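Local atomic coordinates of response regulator receiver modulated diguanylate cyclase with PAS/PAC sensor (Desulfovibrio desulfuricans subsp. desulfuricans, PDB entry 3CG0), a protein that probably makes cyclic di-GMP under control of a receiver and a PAS sensor, this chain being the CheY-like receiver domain, predicted to be phosphorylated on an aspartate. Residues C[27-30]-C[35-38]; C[84-89]-C[120-125]; C[56-61]-C[75-80]. One frame throughout, in Å; residues are numbered along the deposited sequence.

Interaction 1: C[27-30]-C[35-38]; sequences IQLE and DVLG
The flat group that meets the strand is the carboxylate of Glu-30: its OE1 comes to 3.4 Å from CG1 of Val-36, with the two side chains crossing at about a right angle. The other carboxylate, on Asp-35, faces the same water. That water is placed to donate to Glu-30 OE1 at 2.7 Å and to Asp-35 OD1 at 3.0 Å, though other acceptors compete for its protons. It lies between two like charges whose nearest oxygens, OE1 of Glu-30 and OD1 of Asp-35, are 5.1 Å apart, and may ease their repulsion. In Glu-30, chi1 of -143° and a bend at chi2 (96°) together bring its end back to Val-36. Beneath these polar groups the contact turns apolar. Val-36 aims its CG1 at the helix, where CB of Leu-29 lies 4.2 Å from it. With chi1 at 10° that methyl nearly eclipses the valine's own backbone N, a strained torsion. Leu-29 continues inward to Val-12 and Ile-14 of strand 11-15. Helix 19-32 is the crossover of the beta-alpha-beta unit running from strand 11-15 to the edge strand 35-40, on which it packs here, with helix 115-132 beside it on the same face of the sheet, touched by Leu-29 through Leu-118 and Ile-122.

Interaction 2: C[84-89]-C[120-125]; sequences PIIFIT and RSIEMA
This is a buried, apolar helix-on-sheet contact: strand 85-89, inside the parallel sheet, receives helix 115-132, the last helix of the domain. Ile-86 does most of the work. Its CD1 reaches the helix at Ser-121, 3.6 Å from CB and 3.9 Å from the backbone C of that residue. The same methyl sits 4.2 Å from CG1 of Ile-122, so it rests where two successive residues of the helix meet. An extended chain gives it that reach: CG1 of Ile-86 lies opposite its carbonyl carbon, and chi2 of -176° carries CD1 straight on. The second point of contact is one helical turn along, where CB of Pro-84 meets CB of Ala-125 at 4.3 Å; here the backbones come nearer, as the small groups permit, with CA of Pro-84 6.4 Å from CA of Ala-125. Ser-121 meets the isoleucine with CB, while its OG is hydrogen-bonded to the carbonyl O of Thr-117 one turn back. On the helix's outer side, Arg-120 pairs through NH2 with OE2 of Glu-123 at 2.7 Å, a salt bridge of weak hydrogen-bond geometry, and through NE with Asp-116 of the second subunit; Met-124 packs on Tyr-108 of that subunit. Ile-85 points the other way, to Leu-77 of helix 70-80. A parallel sheet in strand order 2-1-3-4-5, with helices on both faces, is the doubly wound fold of CheY-like receivers.

Interaction 3: C[56-61]-C[75-80]; sequences DIALVD and ARLAAG
Leu-77 of helix 70-80 sets its CD1 against two residues of the central strand, Ala-58 and Val-60, within the beta-alpha-beta unit made by strand 57-61, helix 70-80 and strand 85-89 of this receiver domain. Its chain takes a shape common in helices: CG lies opposite the carbonyl carbon and beside the backbone N (chi1 -62°), and chi2 of 169° extends the CD1 branch toward the sheet. Ala-58 and Val-60 are two apart, so both side chains leave the strand on the same face. Ala-58 meets the leucine with its methyl, CB; Val-60 slants across the leucine and puts forward CG2. With chi1 at -179°, the CG1 branch of that valine extends opposite its own backbone N, and CG2 sits beside the N on the flank nearer Leu-77. On the reverse face Leu-59 packs on Leu-118 of helix 115-132. At the end of the strand stands Asp-61, the predicted phosphorylation site, with Lys-111 near it in a long, weak ion pair. On the helix side, all of the touching is done by one methyl: CD1 of Leu-77 is 3.9 Å from CB of Ala-58 and 4.1 Å from CG2 of Val-60.

Interactions 2 and 3 are core contacts on opposite faces of the sheet, where neighbouring strands 85-89 and 57-61 receive helices 115-132 and 70-80 through apolar packing. A probable backbone hydrogen bond joins those strands, Val-60 N to Ile-86 O at 3.1 Å. Interaction 1 lies at the sheet's border, and is the only one of the three in which a charged side chain, Glu-30, itself touches across the contact, with a water beside it. CD2 of Leu-29 touches CD1 of Ile-122 at 3.7 Å, so interactions 1 and 2 share the apolar layer under helices 19-32 and 115-132, which Leu-59 also enters; interaction 3 belongs to the layer on the other face.

Interaction 1: C[27-30]-C[35-38]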
loop_
_atom_site.group_PDB
_atom_site.type_symbol
_atom_site.label_atom_id
_atom_site.label_comp_id
_atom_site.label_asym_id
_atom_site.label_seq_id
_atom_site.Cartn_x
_atom_site.Cartn_y
_atom_site.Cartn_z
ATOM N N ILE C 27 20.395 -29.792 -6.027
ATOM C CA ILE C 27 20.314 -30.324 -4.647
ATOM C C ILE C 27 19.926 -29.221 -3.664
ATOM O O ILE C 27 18.963 -29.373 -2.918
ATOM C CB ILE C 27 21.644 -30.994 -4.183
ATOM C CG1 ILE C 27 21.894 -32.310 -4.916
ATOM C CG2 ILE C 27 21.650 -31.275 -2.671
ATOM C CD1 ILE C 27 23.302 -32.834 -4.729
ATOM N N GLN C 28 20.658 -28.104 -3.705
ATOM C CA GLN C 28 20.354 -26.919 -2.889
ATOM C C GLN C 28 18.951 -26.367 -3.093
ATOM O O GLN C 28 18.299 -26.020 -2.124
ATOM C CB GLN C 28 21.367 -25.803 -3.128
ATOM C CG GLN C 28 22.709 -26.026 -2.467
ATOM C CD GLN C 28 23.672 -24.890 -2.732
ATOM O OE1 GLN C 28 24.149 -24.709 -3.853
ATOM N NE2 GLN C 28 23.973 -24.124 -1.695
ATOM N N LEU C 29 18.490 -26.303 -4.340
ATOM C CA LEU C 29 17.174 -25.753 -4.643
ATOM C C LEU C 29 16.050 -26.660 -4.197
ATOM O O LEU C 29 15.039 -26.187 -3.685
ATOM C CB LEU C 29 17.019 -25.451 -6.132
ATOM C CG LEU C 29 17.824 -24.272 -6.678
ATOM C CD1 LEU C 29 17.814 -24.337 -8.173
ATOM C CD2 LEU C 29 17.235 -22.986 -6.209
ATOM N N GLU C 30 16.234 -27.961 -4.397
ATOM C CA GLU C 30 15.256 -28.959 -3.978
ATOM C C GLU C 30 15.116 -29.009 -2.449
ATOM O O GLU C 30 14.012 -29.190 -1.941
ATOM C CB GLU C 30 15.651 -30.330 -4.510
ATOM C CG GLU C 30 14.486 -31.188 -4.936
ATOM C CD GLU C 30 14.219 -31.091 -6.423
ATOM O OE1 GLU C 30 13.763 -30.021 -6.888
ATOM O OE2 GLU C 30 14.461 -32.095 -7.124
ATOM N N ASP C 35 10.699 -25.895 -7.003
ATOM C CA ASP C 35 10.580 -26.851 -8.086
ATOM C C ASP C 35 11.579 -26.450 -9.171
ATOM O O ASP C 35 11.518 -25.336 -9.683
ATOM C CB ASP C 35 9.145 -26.831 -8.628
ATOM C CG ASP C 35 8.846 -27.978 -9.590
ATOM O OD1 ASP C 35 9.685 -28.891 -9.769
ATOM O OD2 ASP C 35 7.746 -27.962 -10.178
ATOM N N VAL C 36 12.520 -27.332 -9.503
ATOM C CA VAL C 36 13.376 -27.071 -10.670
ATOM C C VAL C 36 12.827 -27.714 -11.938
ATOM O O VAL C 36 12.655 -28.934 -12.044
ATOM C CB VAL C 36 14.934 -27.203 -10.412
ATOM C CG1 VAL C 36 15.243 -27.804 -9.055
ATOM C CG2 VAL C 36 15.691 -27.874 -11.583
ATOM N N LEU C 37 12.514 -26.839 -12.879
ATOM C CA LEU C 37 11.733 -27.167 -14.055
ATOM C C LEU C 37 12.596 -27.697 -15.195
ATOM O O LEU C 37 12.145 -28.522 -15.997
ATOM C CB LEU C 37 10.975 -25.915 -14.508
ATOM C CG LEU C 37 9.564 -25.579 -13.988
ATOM C CD1 LEU C 37 9.263 -26.052 -12.573
ATOM C CD2 LEU C 37 9.377 -24.095 -14.043
ATOM N N GLY C 38 13.826 -27.207 -15.284
ATOM C CA GLY C 38 14.742 -27.655 -16.321
ATOM C C GLY C 38 16.168 -27.290 -16.015
ATOM O O GLY C 38 16.429 -26.318 -15.304
HETATM O O HOH W 1 12.217 -30.384 -9.070
#

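Interaction 2: C[84-89]-C[120-125]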
loop_
_atom_site.group_PDB
_atom_site.type_symbol
_atom_site.label_atom_id
_atom_site.label_comp_id
_atom_site.label_asym_id
_atom_site.label_seq_id
_atom_site.Cartn_x
_atom_site.Cartn_y
_atom_site.Cartn_z
ATOM N N PRO C 84 13.066 -12.829 -14.328
ATOM C CA PRO C 84 14.158 -12.287 -13.545
ATOM C C PRO C 84 15.381 -13.200 -13.640
ATOM O O PRO C 84 15.244 -14.415 -13.737
ATOM C CB PRO C 84 13.637 -12.324 -12.115
ATOM C CG PRO C 84 12.191 -12.608 -12.197
ATOM C CD PRO C 84 11.932 -13.266 -13.502
ATOM N N ILE C 85 16.560 -12.597 -13.556
ATOM C CA ILE C 85 17.815 -13.270 -13.771
ATOM C C ILE C 85 18.723 -13.104 -12.575
ATOM O O ILE C 85 18.960 -11.982 -12.125
ATOM C CB ILE C 85 18.554 -12.671 -14.998
ATOM C CG1 ILE C 85 17.699 -12.811 -16.270
ATOM C CG2 ILE C 85 19.927 -13.326 -15.171
ATOM C CD1 ILE C 85 17.152 -14.226 -16.528
ATOM N N ILE C 86 19.240 -14.221 -12.079
ATOM C CA ILE C 86 20.388 -14.183 -11.191
ATOM C C ILE C 86 21.529 -14.853 -11.924
ATOM O O ILE C 86 21.360 -15.952 -12.460
ATOM C CB ILE C 86 20.110 -14.899 -9.859
ATOM C CG1 ILE C 86 18.822 -14.350 -9.243
ATOM C CG2 ILE C 86 21.314 -14.772 -8.898
ATOM C CD1 ILE C 86 18.503 -14.907 -7.888
ATOM N N PHE C 87 22.674 -14.175 -12.003
ATOM C CA PHE C 87 23.835 -14.780 -12.641
ATOM C C PHE C 87 24.604 -15.602 -11.643
ATOM O O PHE C 87 24.799 -15.189 -10.509
ATOM C CB PHE C 87 24.773 -13.743 -13.243
ATOM C CG PHE C 87 24.339 -13.226 -14.576
ATOM C CD1 PHE C 87 24.334 -14.048 -15.706
ATOM C CD2 PHE C 87 23.989 -11.891 -14.717
ATOM C CE1 PHE C 87 23.953 -13.550 -16.920
ATOM C CE2 PHE C 87 23.601 -11.379 -15.944
ATOM C CZ PHE C 87 23.575 -12.202 -17.042
ATOM N N ILE C 88 25.039 -16.773 -12.082
ATOM C CA ILE C 88 25.950 -17.616 -11.315
ATOM C C ILE C 88 27.365 -17.325 -11.803
ATOM O O ILE C 88 27.650 -17.435 -13.000
ATOM C CB ILE C 88 25.596 -19.118 -11.476
ATOM C CG1 ILE C 88 24.117 -19.378 -11.129
ATOM C CG2 ILE C 88 26.532 -19.982 -10.655
ATOM C CD1 ILE C 88 23.706 -18.970 -9.696
ATOM N N THR C 89 28.243 -16.926 -10.890
ATOM C CA THR C 89 29.565 -16.443 -11.284
ATOM C C THR C 89 30.711 -17.290 -10.739
ATOM O O THR C 89 30.570 -17.978 -9.726
ATOM C CB THR C 89 29.814 -14.969 -10.850
ATOM O OG1 THR C 89 29.947 -14.900 -9.427
ATOM C CG2 THR C 89 28.698 -14.052 -11.303
ATOM N N ARG C 120 17.092 -16.249 -0.365
ATOM C CA ARG C 120 16.695 -14.846 -0.225
ATOM C C ARG C 120 16.760 -14.071 -1.543
ATOM O O ARG C 120 15.913 -13.213 -1.796
ATOM C CB ARG C 120 17.525 -14.134 0.863
ATOM C CG ARG C 120 17.307 -14.647 2.297
ATOM C CD ARG C 120 15.833 -14.933 2.589
ATOM N NE ARG C 120 15.535 -15.100 4.013
ATOM C CZ ARG C 120 14.337 -15.442 4.490
ATOM N NH1 ARG C 120 14.150 -15.567 5.800
ATOM N NH2 ARG C 120 13.323 -15.661 3.661
ATOM N N SER C 121 17.761 -14.373 -2.371
ATOM C CA SER C 121 17.894 -13.766 -3.696
ATOM C C SER C 121 16.705 -14.059 -4.578
ATOM O O SER C 121 16.169 -13.152 -5.205
ATOM C CB SER C 121 19.147 -14.276 -4.381
ATOM O OG SER C 121 20.237 -14.132 -3.515
ATOM N N ILE C 122 16.290 -15.324 -4.599
ATOM C CA ILE C 122 15.134 -15.779 -5.382
ATOM C C ILE C 122 13.826 -15.148 -4.898
ATOM O O ILE C 122 13.023 -14.675 -5.712
ATOM C CB ILE C 122 15.047 -17.333 -5.381
ATOM C CG1 ILE C 122 16.236 -17.925 -6.152
ATOM C CG2 ILE C 122 13.751 -17.815 -5.975
ATOM C CD1 ILE C 122 16.179 -19.437 -6.330
ATOM N N GLU C 123 13.628 -15.134 -3.577
ATOM C CA GLU C 123 12.475 -14.478 -2.956
ATOM C C GLU C 123 12.400 -13.006 -3.336
ATOM O O GLU C 123 11.361 -12.531 -3.800
ATOM C CB GLU C 123 12.517 -14.614 -1.431
ATOM C CG GLU C 123 11.913 -15.908 -0.890
ATOM C CD GLU C 123 11.603 -15.859 0.615
ATOM O OE1 GLU C 123 10.790 -16.699 1.073
ATOM O OE2 GLU C 123 12.167 -14.996 1.335
ATOM N N MET C 124 13.516 -12.307 -3.167
ATOM C CA MET C 124 13.601 -10.878 -3.470
ATOM C C MET C 124 13.469 -10.565 -4.960
ATOM O O MET C 124 12.875 -9.563 -5.322
ATOM C CB MET C 124 14.908 -10.290 -2.934
ATOM C CG MET C 124 14.962 -9.990 -1.432
ATOM S SD MET C 124 13.945 -8.575 -0.958
ATOM C CE MET C 124 12.475 -9.394 -0.306
ATOM N N ALA C 125 14.020 -11.426 -5.812
ATOM C CA ALA C 125 13.961 -11.229 -7.269
ATOM C C ALA C 125 12.548 -11.331 -7.812
ATOM O O ALA C 125 12.116 -10.481 -8.583
ATOM C CB ALA C 125 14.860 -12.205 -7.962
#

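Interaction 3: C[56-61]-C[75-80]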
loop_
_atom_site.group_PDB
_atom_site.type_symbol
_atom_site.label_atom_id
_atom_site.label_comp_id
_atom_site.label_asym_id
_atom_site.label_seq_id
_atom_site.Cartn_x
_atom_site.Cartn_y
_atom_site.Cartn_z
ATOM N N ASP C 56 9.515 -19.089 -13.003
ATOM C CA ASP C 56 9.406 -17.831 -12.279
ATOM C C ASP C 56 10.737 -17.080 -12.280
ATOM O O ASP C 56 10.766 -15.876 -12.069
ATOM C CB ASP C 56 8.942 -18.079 -10.837
ATOM C CG ASP C 56 7.509 -18.592 -10.763
ATOM O OD1 ASP C 56 7.309 -19.824 -10.766
ATOM O OD2 ASP C 56 6.580 -17.760 -10.725
ATOM N N ILE C 57 11.832 -17.799 -12.509
ATOM C CA ILE C 57 13.184 -17.243 -12.433
ATOM C C ILE C 57 14.181 -18.153 -13.172
ATOM O O ILE C 57 13.936 -19.345 -13.340
ATOM C CB ILE C 57 13.630 -17.016 -10.945
ATOM C CG1 ILE C 57 14.908 -16.176 -10.869
ATOM C CG2 ILE C 57 13.755 -18.346 -10.186
ATOM C CD1 ILE C 57 15.163 -15.538 -9.549
ATOM N N ALA C 58 15.288 -17.577 -13.628
ATOM C CA ALA C 58 16.324 -18.329 -14.318
ATOM C C ALA C 58 17.663 -18.071 -13.655
ATOM O O ALA C 58 18.019 -16.913 -13.411
ATOM C CB ALA C 58 16.371 -17.929 -15.794
ATOM N N LEU C 59 18.392 -19.146 -13.343
ATOM C CA LEU C 59 19.758 -19.034 -12.837
ATOM C C LEU C 59 20.701 -19.326 -13.980
ATOM O O LEU C 59 20.652 -20.405 -14.542
ATOM C CB LEU C 59 20.009 -20.005 -11.681
ATOM C CG LEU C 59 19.093 -19.944 -10.454
ATOM C CD1 LEU C 59 19.685 -20.784 -9.349
ATOM C CD2 LEU C 59 18.872 -18.524 -9.979
ATOM N N VAL C 60 21.534 -18.354 -14.344
ATOM C CA VAL C 60 22.369 -18.454 -15.552
ATOM C C VAL C 60 23.842 -18.386 -15.175
ATOM O O VAL C 60 24.245 -17.525 -14.373
ATOM C CB VAL C 60 22.021 -17.344 -16.598
ATOM C CG1 VAL C 60 22.881 -17.476 -17.874
ATOM C CG2 VAL C 60 20.548 -17.399 -16.997
ATOM N N ASP C 61 24.655 -19.290 -15.728
ATOM C CA ASP C 61 26.091 -19.157 -15.515
ATOM C C ASP C 61 26.612 -18.094 -16.448
ATOM O O ASP C 61 26.447 -18.187 -17.674
ATOM C CB ASP C 61 26.866 -20.460 -15.692
ATOM C CG ASP C 61 28.185 -20.452 -14.921
ATOM O OD1 ASP C 61 29.055 -19.597 -15.196
ATOM O OD2 ASP C 61 28.346 -21.286 -14.008
ATOM N N ALA C 75 19.965 -12.289 -21.482
ATOM C CA ALA C 75 19.310 -11.209 -22.248
ATOM C C ALA C 75 18.024 -11.665 -22.910
ATOM O O ALA C 75 17.012 -10.967 -22.842
ATOM C CB ALA C 75 20.254 -10.616 -23.295
ATOM N N ARG C 76 18.044 -12.852 -23.507
ATOM C CA ARG C 76 16.851 -13.371 -24.158
ATOM C C ARG C 76 15.780 -13.875 -23.205
ATOM O O ARG C 76 14.594 -13.629 -23.427
ATOM C CB ARG C 76 17.210 -14.424 -25.204
ATOM C CG ARG C 76 17.459 -13.800 -26.568
ATOM C CD ARG C 76 18.308 -14.690 -27.449
ATOM N NE ARG C 76 18.698 -14.021 -28.691
ATOM C CZ ARG C 76 19.784 -13.259 -28.843
ATOM N NH1 ARG C 76 20.617 -13.042 -27.829
ATOM N NH2 ARG C 76 20.035 -12.707 -30.025
ATOM N N LEU C 77 16.188 -14.569 -22.151
ATOM C CA LEU C 77 15.248 -15.013 -21.117
ATOM C C LEU C 77 14.583 -13.826 -20.408
ATOM O O LEU C 77 13.377 -13.850 -20.155
ATOM C CB LEU C 77 15.955 -15.931 -20.104
ATOM C CG LEU C 77 16.546 -17.257 -20.609
ATOM C CD1 LEU C 77 17.417 -17.900 -19.553
ATOM C CD2 LEU C 77 15.476 -18.220 -21.083
ATOM N N ALA C 78 15.371 -12.793 -20.106
ATOM C CA ALA C 78 14.881 -11.586 -19.409
ATOM C C ALA C 78 13.929 -10.723 -20.218
ATOM O O ALA C 78 13.041 -10.082 -19.653
ATOM C CB ALA C 78 16.036 -10.739 -18.924
ATOM N N ALA C 79 14.126 -10.698 -21.532
ATOM C CA ALA C 79 13.350 -9.831 -22.411
ATOM C C ALA C 79 12.187 -10.559 -23.060
ATOM O O ALA C 79 11.095 -10.009 -23.159
ATOM C CB ALA C 79 14.243 -9.221 -23.464
ATOM N N GLY C 80 12.422 -11.797 -23.485
ATOM C CA GLY C 80 11.431 -12.562 -24.237
ATOM C C GLY C 80 10.479 -13.394 -23.402
ATOM O O GLY C 80 9.380 -13.720 -23.857
#